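Local coordinates for protein DNA polymerase (Pyrobaculum calidifontis, PDB 5MDN) that probably catalyses template-directed DNA synthesis, adding deoxynucleotides from their triphosphates to a growing strand with release of diphosphate, as a family B DNA polymerase, at residues Ser422-Asn427 with Ala536-Ile541; Asp195-Val200 with Lys220-Asp225; Glu287-Thr292 with Glu632-Val637; Ser263-Trp268 with Val370-Glu375. All blocks are in the same frame, centred on the assembly; numbering follows the deposited sequence.

Contact 1 (Ser422-Asn427 with Ala536-Ile541)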
loop_
_atom_site.group_PDB
_atom_site.type_symbol
_atom_site.label_atom_id
_atom_site.label_comp_id
_atom_site.label_asym_id
_atom_site.label_seq_id
_atom_site.Cartn_x
_atom_site.Cartn_y
_atom_site.Cartn_z
ATOM N N SER A 422 7.020 -2.566 -18.209
ATOM C CA SER A 422 7.070 -1.436 -17.285
ATOM C C SER A 422 8.386 -0.669 -17.376
ATOM O O SER A 422 8.405 0.547 -17.159
ATOM C CB SER A 422 6.839 -1.920 -15.855
ATOM O OG SER A 422 5.513 -2.394 -15.685
ATOM N N SER A 423 9.490 -1.349 -17.695
ATOM C CA SER A 423 10.773 -0.668 -17.833
ATOM C C SER A 423 10.837 0.232 -19.059
ATOM O O SER A 423 11.837 0.936 -19.240
ATOM C CB SER A 423 11.909 -1.692 -17.886
ATOM O OG SER A 423 11.883 -2.548 -16.759
ATOM N N MET A 424 9.804 0.216 -19.902
ATOM C CA MET A 424 9.773 1.069 -21.087
ATOM C C MET A 424 9.776 2.550 -20.721
ATOM O O MET A 424 10.427 3.360 -21.392
ATOM C CB MET A 424 8.542 0.721 -21.920
ATOM C CG MET A 424 8.368 1.504 -23.201
ATOM S SD MET A 424 7.070 0.740 -24.186
ATOM C CE MET A 424 5.637 1.131 -23.191
ATOM N N TYR A 425 9.050 2.924 -19.669
ATOM C CA TYR A 425 8.808 4.326 -19.349
ATOM C C TYR A 425 10.064 5.054 -18.874
ATOM O O TYR A 425 10.304 6.190 -19.307
ATOM C CB TYR A 425 7.693 4.442 -18.312
ATOM C CG TYR A 425 6.386 3.896 -18.814
ATOM C CD1 TYR A 425 5.617 4.618 -19.717
ATOM C CD2 TYR A 425 5.930 2.650 -18.408
ATOM C CE1 TYR A 425 4.425 4.121 -20.189
ATOM C CE2 TYR A 425 4.740 2.144 -18.875
ATOM C CZ TYR A 425 3.994 2.885 -19.764
ATOM O OH TYR A 425 2.808 2.382 -20.228
ATOM N N PRO A 426 10.884 4.476 -17.985
ATOM C CA PRO A 426 12.178 5.124 -17.707
ATOM C C PRO A 426 13.042 5.268 -18.947
ATOM O O PRO A 426 13.667 6.318 -19.144
ATOM C CB PRO A 426 12.818 4.196 -16.666
ATOM C CG PRO A 426 11.670 3.544 -15.996
ATOM C CD PRO A 426 10.650 3.337 -17.075
ATOM N N ASN A 427 13.098 4.229 -19.787
ATOM C CA ASN A 427 13.846 4.307 -21.040
ATOM C C ASN A 427 13.390 5.489 -21.887
ATOM O O ASN A 427 14.211 6.282 -22.359
ATOM C CB ASN A 427 13.690 3.004 -21.825
ATOM C CG ASN A 427 14.937 2.148 -21.791
ATOM O OD1 ASN A 427 15.534 1.937 -20.734
ATOM N ND2 ASN A 427 15.346 1.655 -22.955
ATOM N N ALA A 536 2.727 8.910 -25.883
ATOM C CA ALA A 536 2.803 8.894 -27.340
ATOM C C ALA A 536 4.045 8.155 -27.819
ATOM O O ALA A 536 3.979 7.379 -28.780
ATOM C CB ALA A 536 2.782 10.321 -27.886
ATOM N N PHE A 537 5.187 8.385 -27.166
ATOM C CA PHE A 537 6.356 7.552 -27.424
ATOM C C PHE A 537 6.065 6.093 -27.099
ATOM O O PHE A 537 6.462 5.193 -27.846
ATOM C CB PHE A 537 7.557 8.049 -26.618
ATOM C CG PHE A 537 8.339 9.141 -27.295
ATOM C CD1 PHE A 537 9.135 8.862 -28.396
ATOM C CD2 PHE A 537 8.298 10.442 -26.818
ATOM C CE1 PHE A 537 9.864 9.861 -29.016
ATOM C CE2 PHE A 537 9.024 11.446 -27.435
ATOM C CZ PHE A 537 9.809 11.155 -28.534
ATOM N N ALA A 538 5.358 5.845 -25.993
ATOM C CA ALA A 538 5.066 4.476 -25.578
ATOM C C ALA A 538 4.145 3.779 -26.570
ATOM O O ALA A 538 4.373 2.617 -26.929
ATOM C CB ALA A 538 4.449 4.470 -24.182
ATOM N N ARG A 539 3.088 4.464 -27.009
ATOM C CA ARG A 539 2.158 3.863 -27.957
ATOM C C ARG A 539 2.846 3.540 -29.279
ATOM O O ARG A 539 2.577 2.499 -29.889
ATOM C CB ARG A 539 0.967 4.796 -28.178
ATOM C CG ARG A 539 -0.058 4.285 -29.177
ATOM C CD ARG A 539 -1.169 5.300 -29.399
ATOM N NE ARG A 539 -1.902 5.586 -28.169
ATOM C CZ ARG A 539 -2.956 4.893 -27.751
ATOM N NH1 ARG A 539 -3.404 3.869 -28.464
ATOM N NH2 ARG A 539 -3.563 5.222 -26.618
ATOM N N ALA A 540 3.750 4.416 -29.729
ATOM C CA ALA A 540 4.349 4.259 -31.053
ATOM C C ALA A 540 5.182 2.985 -31.158
ATOM O O ALA A 540 5.088 2.257 -32.154
ATOM C CB ALA A 540 5.202 5.482 -31.387
ATOM N N ILE A 541 5.999 2.686 -30.141
ATOM C CA ILE A 541 6.865 1.511 -30.220
ATOM C C ILE A 541 6.166 0.237 -29.771
ATOM O O ILE A 541 6.680 -0.862 -30.038
ATOM C CB ILE A 541 8.169 1.680 -29.412
ATOM C CG1 ILE A 541 7.962 1.314 -27.940
ATOM C CG2 ILE A 541 8.703 3.101 -29.557
ATOM C CD1 ILE A 541 7.639 2.486 -27.062
#
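Tyr425 and Ala538 mark the closest approach of the two backbones, with 7.3 Å between their CA atoms. Residues 424-427 lie on the short helix 424-431, and 536-541 lie within the long helix 528-551. The sequence around Met424 and Tyr425 matches motif A of the family B palm. Met424 has the largest share of the contact. Its CG stands anti to the backbone N (chi1 -179°) and the chain bends only at chi3, which sends the sulfur and methyl across to the long helix. Met424 CE rests on Ala538 CB at 3.7 Å. Met424 SD lies beside Ile541 CD1 at 3.4 Å, the two side chains sliding past each other in opposite directions. Tyr425 adds a lighter touch, its CE1 4.0 Å from Ala538 CB. Met424 CE also sits over one face of the Tyr425 ring, toward the rim. All of this is apolar packing. With an alanine in place of Met424, a gap would probably open in front of Ala538, and Ile541 CD1 would lose its sulfur neighbour. Ile428 of the same short helix also packs on Ala538 and Ile541. Tyr432, just past the helix, stacks with Phe537. Tyr425 stacks on Tyr515 of helix 514-519.

Contact 2 (Asp195-Val200 with Lys220-Asp225); sequences DGREEV and KEFDPD
In the RNase H-like exonuclease domain, Asp195 and Arg197 meet Phe222 where a beta hairpin turn lies against the end of a helix. The turn joins strand 186-193 to strand 198-202, which is at one border of the central sheet. Helix 209-222 belongs to the connection from strand 198-202 to strand 226-229, and Phe222 is in its last turn. The backbones stay well apart, 9.4 Å between Asp195 CA and Phe222 CA, so side chains bridge the space. CG of Phe222 is anti to its own N (chi1 176°), and the ring reaches toward the turn. Asp195 OD2 comes to the ring edge, near the ring plane, 3.4 Å from Phe222 CE1. The carboxylate and the ring are nearly perpendicular, with 84° between their planes. A negative oxygen at the C-H rim is probably favoured electrostatically, since ring hydrogens are slightly positive. Arg197 NH2 comes to the same ring edge, 3.9 Å from Phe222 CD1, and that carbon lies over one face of the guanidinium, offset toward its rim. These planes are 75° apart, so the ring does not lie flat on the charge. Phe222 is buried and also packs on Leu166 and Thr193, while the turn is exposed. Within the turn the two charged groups pair through a salt bridge from Arg197 NH2 to Asp195 OD2 at 3.5 Å.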
loop_
_atom_site.group_PDB
_atom_site.type_symbol
_atom_site.label_atom_id
_atom_site.label_comp_id
_atom_site.label_asym_id
_atom_site.label_seq_id
_atom_site.Cartn_x
_atom_site.Cartn_y
_atom_site.Cartn_z
ATOM N N ASP A 195 12.309 -15.167 17.385
ATOM C CA ASP A 195 13.006 -16.167 18.189
ATOM C C ASP A 195 12.381 -17.546 18.011
ATOM O O ASP A 195 13.089 -18.545 17.837
ATOM C CB ASP A 195 12.996 -15.762 19.664
ATOM C CG ASP A 195 13.986 -14.659 19.976
ATOM O OD1 ASP A 195 14.784 -14.300 19.082
ATOM O OD2 ASP A 195 13.967 -14.154 21.119
ATOM N N GLY A 196 11.051 -17.616 18.048
ATOM C CA GLY A 196 10.360 -18.888 18.002
ATOM C C GLY A 196 9.289 -19.012 19.066
ATOM O O GLY A 196 8.652 -20.063 19.195
ATOM N N ARG A 197 9.086 -17.949 19.842
ATOM C CA ARG A 197 8.091 -17.969 20.903
ATOM C C ARG A 197 6.690 -17.750 20.344
ATOM O O ARG A 197 6.493 -17.037 19.354
ATOM C CB ARG A 197 8.381 -16.890 21.950
ATOM C CG ARG A 197 9.771 -16.926 22.565
ATOM C CD ARG A 197 9.889 -15.831 23.617
ATOM N NE ARG A 197 11.218 -15.236 23.684
ATOM C CZ ARG A 197 11.502 -14.132 24.370
ATOM N NH1 ARG A 197 10.547 -13.506 25.047
ATOM N NH2 ARG A 197 12.739 -13.655 24.383
ATOM N N GLU A 198 5.711 -18.376 20.998
ATOM C CA GLU A 198 4.305 -18.065 20.789
ATOM C C GLU A 198 3.585 -18.091 22.128
ATOM O O GLU A 198 3.862 -18.949 22.969
ATOM C CB GLU A 198 3.621 -19.068 19.849
ATOM C CG GLU A 198 4.348 -19.375 18.553
ATOM C CD GLU A 198 3.546 -20.305 17.661
ATOM O OE1 GLU A 198 2.336 -20.474 17.922
ATOM O OE2 GLU A 198 4.119 -20.867 16.705
ATOM N N GLU A 199 2.645 -17.165 22.307
ATOM C CA GLU A 199 1.795 -17.136 23.490
ATOM C C GLU A 199 0.458 -16.513 23.124
ATOM O O GLU A 199 0.370 -15.669 22.228
ATOM C CB GLU A 199 2.419 -16.370 24.666
ATOM C CG GLU A 199 3.492 -17.137 25.423
ATOM C CD GLU A 199 3.846 -16.494 26.748
ATOM O OE1 GLU A 199 3.230 -15.464 27.095
ATOM O OE2 GLU A 199 4.737 -17.023 27.445
ATOM N N VAL A 200 -0.584 -16.947 23.828
ATOM C CA VAL A 200 -1.938 -16.439 23.651
ATOM C C VAL A 200 -2.457 -16.013 25.014
ATOM O O VAL A 200 -2.530 -16.833 25.938
ATOM C CB VAL A 200 -2.875 -17.482 23.022
ATOM C CG1 VAL A 200 -4.187 -16.831 22.613
ATOM C CG2 VAL A 200 -2.207 -18.144 21.832
ATOM N N LYS A 220 7.475 -5.387 26.131
ATOM C CA LYS A 220 8.599 -4.863 26.899
ATOM C C LYS A 220 9.616 -5.956 27.205
ATOM O O LYS A 220 10.823 -5.688 27.255
ATOM C CB LYS A 220 8.093 -4.223 28.193
ATOM C CG LYS A 220 7.179 -3.024 27.989
ATOM C CD LYS A 220 6.881 -2.337 29.311
ATOM C CE LYS A 220 6.145 -3.265 30.260
ATOM N NZ LYS A 220 5.720 -2.565 31.503
ATOM N N GLU A 221 9.145 -7.186 27.408
ATOM C CA GLU A 221 10.034 -8.294 27.740
ATOM C C GLU A 221 10.874 -8.687 26.528
ATOM O O GLU A 221 12.097 -8.840 26.625
ATOM C CB GLU A 221 9.198 -9.484 28.229
ATOM C CG GLU A 221 9.959 -10.660 28.823
ATOM C CD GLU A 221 10.663 -10.275 30.111
ATOM O OE1 GLU A 221 10.145 -9.378 30.813
ATOM O OE2 GLU A 221 11.720 -10.863 30.425
ATOM N N PHE A 222 10.224 -8.847 25.371
ATOM C CA PHE A 222 10.908 -9.252 24.146
ATOM C C PHE A 222 11.688 -8.102 23.513
ATOM O O PHE A 222 12.759 -8.324 22.935
ATOM C CB PHE A 222 9.887 -9.819 23.157
ATOM C CG PHE A 222 10.462 -10.178 21.817
ATOM C CD1 PHE A 222 11.542 -11.040 21.715
ATOM C CD2 PHE A 222 9.910 -9.664 20.655
ATOM C CE1 PHE A 222 12.066 -11.373 20.479
ATOM C CE2 PHE A 222 10.429 -9.994 19.420
ATOM C CZ PHE A 222 11.506 -10.849 19.331
ATOM N N ASP A 223 11.162 -6.872 23.600
ATOM C CA ASP A 223 11.754 -5.676 23.004
ATOM C C ASP A 223 11.894 -5.834 21.493
ATOM O O ASP A 223 13.017 -5.925 20.980
ATOM C CB ASP A 223 13.119 -5.361 23.630
ATOM C CG ASP A 223 13.647 -3.997 23.223
ATOM O OD1 ASP A 223 12.833 -3.149 22.801
ATOM O OD2 ASP A 223 14.873 -3.772 23.322
ATOM N N PRO A 224 10.791 -5.881 20.751
ATOM C CA PRO A 224 10.890 -6.061 19.301
ATOM C C PRO A 224 11.299 -4.781 18.592
ATOM O O PRO A 224 11.001 -3.667 19.030
ATOM C CB PRO A 224 9.467 -6.472 18.907
ATOM C CG PRO A 224 8.609 -5.765 19.897
ATOM C CD PRO A 224 9.389 -5.768 21.193
ATOM N N ASP A 225 11.996 -4.960 17.470
ATOM C CA ASP A 225 12.345 -3.842 16.603
ATOM C C ASP A 225 11.252 -3.554 15.583
ATOM O O ASP A 225 11.019 -2.392 15.233
ATOM C CB ASP A 225 13.668 -4.126 15.886
ATOM C CG ASP A 225 14.801 -4.421 16.850
ATOM O OD1 ASP A 225 15.117 -3.547 17.685
ATOM O OD2 ASP A 225 15.380 -5.527 16.771
#

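Contact 3 (Glu287-Thr292 with Glu632-Val637); sequences EIKVKT and EVQLNV
The amide of Gln634 is the flat group of this contact, and Lys289 NZ comes in above its plane and beyond the oxygen end. Lys289 NZ is 3.3 Å from Gln634 OE1. The ammonium donates a weak hydrogen bond to that oxygen, coming down from above the plane. NZ is farther from the amide carbon, at 4.1 Å from Gln634 CD, so the oxygen is the atom being addressed. Gln634 has CG anti to its backbone N and runs on extended, which carries the amide out from the helix. Lys289 bends at chi2 and is then straight through chi3 and chi4. The two chains cross at a slant. Lys289 CE passes 4.4 Å from Leu635 CD1, a loose apolar touch beside the polar one. The backbones are far apart, with 11.1 Å between Lys289 CA and Leu635 CA. The contact is therefore a thin bridge made by long side chains. Positive charge near OE1 is likely to polarise the amide. The loop 287-292 belongs to the exonuclease domain and ends at Thr292, the N-cap of helix 293-299. Lys289 also packs on Ile616 of strand 614-617. Gln634 comes from helix 628-643 in the C-terminal thumb, where it touches Trp626, Arg757 and Ile758. Behind it, helix 647-666 packs Tyr657 against Val633 and Val637.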
loop_
_atom_site.group_PDB
_atom_site.type_symbol
_atom_site.label_atom_id
_atom_site.label_comp_id
_atom_site.label_asym_id
_atom_site.label_seq_id
_atom_site.Cartn_x
_atom_site.Cartn_y
_atom_site.Cartn_z
ATOM N N GLU A 287 -3.726 -8.780 -8.053
ATOM C CA GLU A 287 -4.083 -10.152 -8.398
ATOM C C GLU A 287 -5.052 -10.798 -7.411
ATOM O O GLU A 287 -5.756 -11.741 -7.788
ATOM C CB GLU A 287 -2.819 -11.012 -8.494
ATOM C CG GLU A 287 -1.713 -10.422 -9.355
ATOM C CD GLU A 287 -0.494 -10.037 -8.537
ATOM O OE1 GLU A 287 -0.597 -9.101 -7.718
ATOM O OE2 GLU A 287 0.565 -10.679 -8.702
ATOM N N ILE A 288 -5.106 -10.320 -6.165
ATOM C CA ILE A 288 -5.669 -11.126 -5.085
ATOM C C ILE A 288 -7.192 -11.015 -5.034
ATOM O O ILE A 288 -7.884 -12.000 -4.749
ATOM C CB ILE A 288 -5.024 -10.721 -3.747
ATOM C CG1 ILE A 288 -3.495 -10.828 -3.827
ATOM C CG2 ILE A 288 -5.581 -11.567 -2.610
ATOM C CD1 ILE A 288 -2.926 -12.108 -3.247
ATOM N N LYS A 289 -7.731 -9.815 -5.279
ATOM C CA LYS A 289 -9.161 -9.573 -5.482
ATOM C C LYS A 289 -9.993 -9.637 -4.199
ATOM O O LYS A 289 -11.101 -9.091 -4.158
ATOM C CB LYS A 289 -9.721 -10.547 -6.531
ATOM C CG LYS A 289 -10.888 -11.414 -6.078
ATOM C CD LYS A 289 -12.127 -11.129 -6.911
ATOM C CE LYS A 289 -13.342 -11.850 -6.357
ATOM N NZ LYS A 289 -14.571 -11.565 -7.148
ATOM N N VAL A 290 -9.472 -10.255 -3.138
ATOM C CA VAL A 290 -10.249 -10.391 -1.909
ATOM C C VAL A 290 -9.453 -9.872 -0.714
ATOM O O VAL A 290 -9.956 -9.055 0.065
ATOM C CB VAL A 290 -10.695 -11.849 -1.692
ATOM C CG1 VAL A 290 -9.569 -12.815 -2.036
ATOM C CG2 VAL A 290 -11.173 -12.045 -0.260
ATOM N N LYS A 291 -8.219 -10.359 -0.551
ATOM C CA LYS A 291 -7.225 -9.771 0.351
ATOM C C LYS A 291 -7.553 -9.982 1.829
ATOM O O LYS A 291 -7.247 -9.125 2.660
ATOM C CB LYS A 291 -7.021 -8.281 0.058
ATOM C CG LYS A 291 -6.585 -7.999 -1.368
ATOM C CD LYS A 291 -6.407 -6.517 -1.618
ATOM C CE LYS A 291 -5.785 -6.269 -2.982
ATOM N NZ LYS A 291 -6.740 -6.561 -4.088
ATOM N N THR A 292 -8.177 -11.103 2.179
ATOM C CA THR A 292 -8.216 -11.505 3.577
ATOM C C THR A 292 -6.918 -12.221 3.943
ATOM O O THR A 292 -6.208 -12.747 3.082
ATOM C CB THR A 292 -9.417 -12.410 3.862
ATOM O OG1 THR A 292 -9.329 -13.597 3.068
ATOM C CG2 THR A 292 -10.719 -11.684 3.551
ATOM N N GLU A 632 -18.919 -17.387 -3.260
ATOM C CA GLU A 632 -18.435 -18.748 -3.468
ATOM C C GLU A 632 -18.761 -19.247 -4.873
ATOM O O GLU A 632 -17.926 -19.893 -5.517
ATOM C CB GLU A 632 -19.043 -19.678 -2.416
ATOM C CG GLU A 632 -18.483 -21.095 -2.411
ATOM C CD GLU A 632 -17.000 -21.137 -2.097
ATOM O OE1 GLU A 632 -16.536 -20.283 -1.310
ATOM O OE2 GLU A 632 -16.302 -22.024 -2.632
ATOM N N VAL A 633 -19.971 -18.961 -5.362
ATOM C CA VAL A 633 -20.353 -19.412 -6.700
ATOM C C VAL A 633 -19.800 -18.514 -7.801
ATOM O O VAL A 633 -19.800 -18.921 -8.969
ATOM C CB VAL A 633 -21.877 -19.565 -6.840
ATOM C CG1 VAL A 633 -22.392 -20.611 -5.858
ATOM C CG2 VAL A 633 -22.582 -18.239 -6.650
ATOM N N GLN A 634 -19.335 -17.301 -7.481
ATOM C CA GLN A 634 -18.601 -16.533 -8.484
ATOM C C GLN A 634 -17.227 -17.137 -8.716
ATOM O O GLN A 634 -16.788 -17.289 -9.862
ATOM C CB GLN A 634 -18.438 -15.075 -8.076
ATOM C CG GLN A 634 -18.224 -14.169 -9.272
ATOM C CD GLN A 634 -18.059 -12.713 -8.890
ATOM O OE1 GLN A 634 -17.695 -12.385 -7.757
ATOM N NE2 GLN A 634 -18.326 -11.827 -9.838
ATOM N N LEU A 635 -16.530 -17.488 -7.637
ATOM C CA LEU A 635 -15.462 -18.475 -7.719
ATOM C C LEU A 635 -16.082 -19.812 -8.116
ATOM O O LEU A 635 -17.279 -19.873 -8.413
ATOM C CB LEU A 635 -14.705 -18.576 -6.388
ATOM C CG LEU A 635 -13.580 -17.565 -6.119
ATOM C CD1 LEU A 635 -14.109 -16.133 -6.078
ATOM C CD2 LEU A 635 -12.865 -17.892 -4.819
ATOM N N ASN A 636 -15.293 -20.886 -8.153
ATOM C CA ASN A 636 -15.785 -22.178 -8.631
ATOM C C ASN A 636 -16.179 -22.081 -10.103
ATOM O O ASN A 636 -15.591 -22.762 -10.948
ATOM C CB ASN A 636 -16.970 -22.677 -7.792
ATOM C CG ASN A 636 -16.541 -23.555 -6.635
ATOM O OD1 ASN A 636 -16.414 -24.772 -6.775
ATOM N ND2 ASN A 636 -16.328 -22.941 -5.477
ATOM N N VAL A 637 -17.172 -21.237 -10.418
ATOM C CA VAL A 637 -17.534 -20.976 -11.813
ATOM C C VAL A 637 -16.311 -20.521 -12.600
ATOM O O VAL A 637 -16.007 -21.050 -13.675
ATOM C CB VAL A 637 -18.673 -19.943 -11.896
ATOM C CG1 VAL A 637 -18.700 -19.286 -13.272
ATOM C CG2 VAL A 637 -20.010 -20.611 -11.615
#

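Contact 4 (Ser263-Trp268 with Val370-Glu375)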
loop_
_atom_site.group_PDB
_atom_site.type_symbol
_atom_site.label_atom_id
_atom_site.label_comp_id
_atom_site.label_asym_id
_atom_site.label_seq_id
_atom_site.Cartn_x
_atom_site.Cartn_y
_atom_site.Cartn_z
ATOM N N SER A 263 -0.816 8.462 13.393
ATOM C CA SER A 263 -0.040 9.478 12.695
ATOM C C SER A 263 -0.376 9.544 11.209
ATOM O O SER A 263 -1.507 9.256 10.802
ATOM C CB SER A 263 1.456 9.220 12.889
ATOM O OG SER A 263 2.233 10.198 12.219
ATOM N N VAL A 264 0.612 9.929 10.396
ATOM C CA VAL A 264 0.369 10.201 8.986
ATOM C C VAL A 264 -0.045 8.926 8.249
ATOM O O VAL A 264 0.315 7.805 8.637
ATOM C CB VAL A 264 1.620 10.838 8.354
ATOM C CG1 VAL A 264 2.767 9.836 8.295
ATOM C CG2 VAL A 264 1.308 11.410 6.977
ATOM N N TYR A 265 -0.824 9.106 7.180
ATOM C CA TYR A 265 -1.421 8.042 6.375
ATOM C C TYR A 265 -2.339 7.134 7.182
ATOM O O TYR A 265 -2.698 6.048 6.712
ATOM C CB TYR A 265 -0.360 7.186 5.669
ATOM C CG TYR A 265 0.801 7.960 5.096
ATOM C CD1 TYR A 265 0.612 8.895 4.089
ATOM C CD2 TYR A 265 2.095 7.733 5.545
ATOM C CE1 TYR A 265 1.676 9.596 3.558
ATOM C CE2 TYR A 265 3.165 8.426 5.021
ATOM C CZ TYR A 265 2.951 9.356 4.028
ATOM O OH TYR A 265 4.021 10.048 3.507
ATOM N N GLY A 266 -2.732 7.548 8.383
ATOM C CA GLY A 266 -3.454 6.662 9.270
ATOM C C GLY A 266 -2.616 5.574 9.900
ATOM O O GLY A 266 -3.169 4.706 10.581
ATOM N N HIS A 267 -1.301 5.589 9.693
ATOM C CA HIS A 267 -0.440 4.614 10.342
ATOM C C HIS A 267 -0.304 4.948 11.824
ATOM O O HIS A 267 -0.507 6.087 12.255
ATOM C CB HIS A 267 0.935 4.569 9.673
ATOM C CG HIS A 267 1.976 5.401 10.359
ATOM N ND1 HIS A 267 2.185 6.731 10.060
ATOM C CD2 HIS A 267 2.880 5.087 11.317
ATOM C CE1 HIS A 267 3.167 7.201 10.809
ATOM N NE2 HIS A 267 3.605 6.223 11.582
ATOM N N TRP A 268 0.043 3.935 12.610
ATOM C CA TRP A 268 0.167 4.074 14.054
ATOM C C TRP A 268 1.637 4.018 14.439
ATOM O O TRP A 268 2.325 3.035 14.139
ATOM C CB TRP A 268 -0.632 2.992 14.780
ATOM C CG TRP A 268 -2.085 3.324 14.864
ATOM C CD1 TRP A 268 -2.999 3.271 13.852
ATOM C CD2 TRP A 268 -2.788 3.797 16.018
ATOM N NE1 TRP A 268 -4.233 3.667 14.310
ATOM C CE2 TRP A 268 -4.129 3.997 15.636
ATOM C CE3 TRP A 268 -2.417 4.064 17.339
ATOM C CZ2 TRP A 268 -5.098 4.450 16.527
ATOM C CZ3 TRP A 268 -3.380 4.516 18.221
ATOM C CH2 TRP A 268 -4.704 4.704 17.811
ATOM N N VAL A 370 1.675 4.843 -3.609
ATOM C CA VAL A 370 2.802 4.713 -4.531
ATOM C C VAL A 370 3.317 6.086 -4.948
ATOM O O VAL A 370 4.529 6.339 -4.951
ATOM C CB VAL A 370 2.405 3.859 -5.748
ATOM C CG1 VAL A 370 3.580 3.719 -6.700
ATOM C CG2 VAL A 370 1.912 2.494 -5.289
ATOM N N GLY A 371 2.402 6.991 -5.308
ATOM C CA GLY A 371 2.811 8.338 -5.672
ATOM C C GLY A 371 3.366 9.108 -4.494
ATOM O O GLY A 371 4.329 9.865 -4.633
ATOM N N ASN A 372 2.759 8.939 -3.323
ATOM C CA ASN A 372 3.318 9.564 -2.134
ATOM C C ASN A 372 4.727 9.037 -1.850
ATOM O O ASN A 372 5.616 9.808 -1.473
ATOM C CB ASN A 372 2.362 9.377 -0.947
ATOM C CG ASN A 372 2.781 10.176 0.277
ATOM O OD1 ASN A 372 2.236 11.236 0.592
ATOM N ND2 ASN A 372 3.749 9.642 0.989
ATOM N N ARG A 373 4.960 7.737 -2.056
ATOM C CA ARG A 373 6.294 7.171 -1.845
ATOM C C ARG A 373 7.305 7.751 -2.834
ATOM O O ARG A 373 8.441 8.069 -2.461
ATOM C CB ARG A 373 6.230 5.645 -1.961
ATOM C CG ARG A 373 7.389 4.897 -1.322
ATOM C CD ARG A 373 7.235 3.395 -1.518
ATOM N NE ARG A 373 6.005 2.876 -0.919
ATOM C CZ ARG A 373 5.066 2.221 -1.595
ATOM N NH1 ARG A 373 5.220 1.999 -2.893
ATOM N NH2 ARG A 373 3.978 1.778 -0.976
ATOM N N VAL A 374 6.912 7.883 -4.106
ATOM C CA VAL A 374 7.819 8.400 -5.130
ATOM C C VAL A 374 8.135 9.870 -4.876
ATOM O O VAL A 374 9.267 10.322 -5.087
ATOM C CB VAL A 374 7.197 8.191 -6.524
ATOM C CG1 VAL A 374 7.948 8.979 -7.591
ATOM C CG2 VAL A 374 7.155 6.715 -6.873
ATOM N N GLU A 375 7.149 10.633 -4.400
ATOM C CA GLU A 375 7.361 12.060 -4.185
ATOM C C GLU A 375 8.343 12.326 -3.051
ATOM O O GLU A 375 9.098 13.303 -3.106
ATOM C CB GLU A 375 6.023 12.744 -3.920
ATOM C CG GLU A 375 6.040 14.232 -4.157
ATOM C CD GLU A 375 4.648 14.786 -4.377
ATOM O OE1 GLU A 375 3.863 14.832 -3.407
ATOM O OE2 GLU A 375 4.338 15.170 -5.524
#
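Tyr265 and Asn372 reach each other through their first torsions. Asn372 turns CG anti to its backbone N (chi1 -172°) and points its amide out from helix 370-384. Tyr265 has CG anti to its carbonyl carbon, which directs the ring at that helix. The side chains come from opposite directions and carry the whole contact across 9.9 Å between Tyr265 CA and Asn372 CA. Asn372 ND2 donates a hydrogen bond of 2.6 Å to Tyr265 OH. The bond is bent, with 144° at the hydrogen, and the oxygen is tilted somewhat from the amide plane. Ring and amide are nearly perpendicular, at 84°. Asn372 OD1 is 3.4 Å from Tyr265 CE1. Val264 CG2 sits over the centre of one face of the Tyr265 ring, 3.7 Å above it, and probably limits how the ring can rock. The turn is tied by His267, whose N and ND1 both bond to Val264 O; the ND1 bond is 2.6 Å long. This turn joins strands 261-262 and 268-269 and is consistent with the exonuclease hairpin of archaeal relatives. His267 and Val264 also touch helix 362-365, His267 packing on the magnesium ligand Asp363. Arg114 NH2 also bonds to Tyr265 OH. A phenylalanine at Tyr265 would probably leave Asn372 ND2 and Arg114 NH2 without this acceptor and weaken the tie between the turn and helix 370-384. The phenol oxygen thus joins the exonuclease turn to two other parts of the chain, and the arginine's charge would be expected to polarise it.

The four contacts are separate, with no atoms touching between any two of them. Contact 4 is nearest the centre of the chain and joins the exonuclease range to the polymerase range. Contact 3 makes a second such junction; the centres of contacts 3 and 4 are 28 Å apart. Along the sequence the segments of contacts 3 and 4 alternate. Contact 2 stays within the exonuclease domain and contact 1 within the polymerase range; the centres of contacts 1 and 2 are 48 Å apart, on opposite sides of the chain's centre. Of the four, contact 4 lies near the site formed by Asp7 and Asp363: the Tyr265 side chain is about 10 Å from a bound magnesium ion and about 7 Å from the side chain of Asp363.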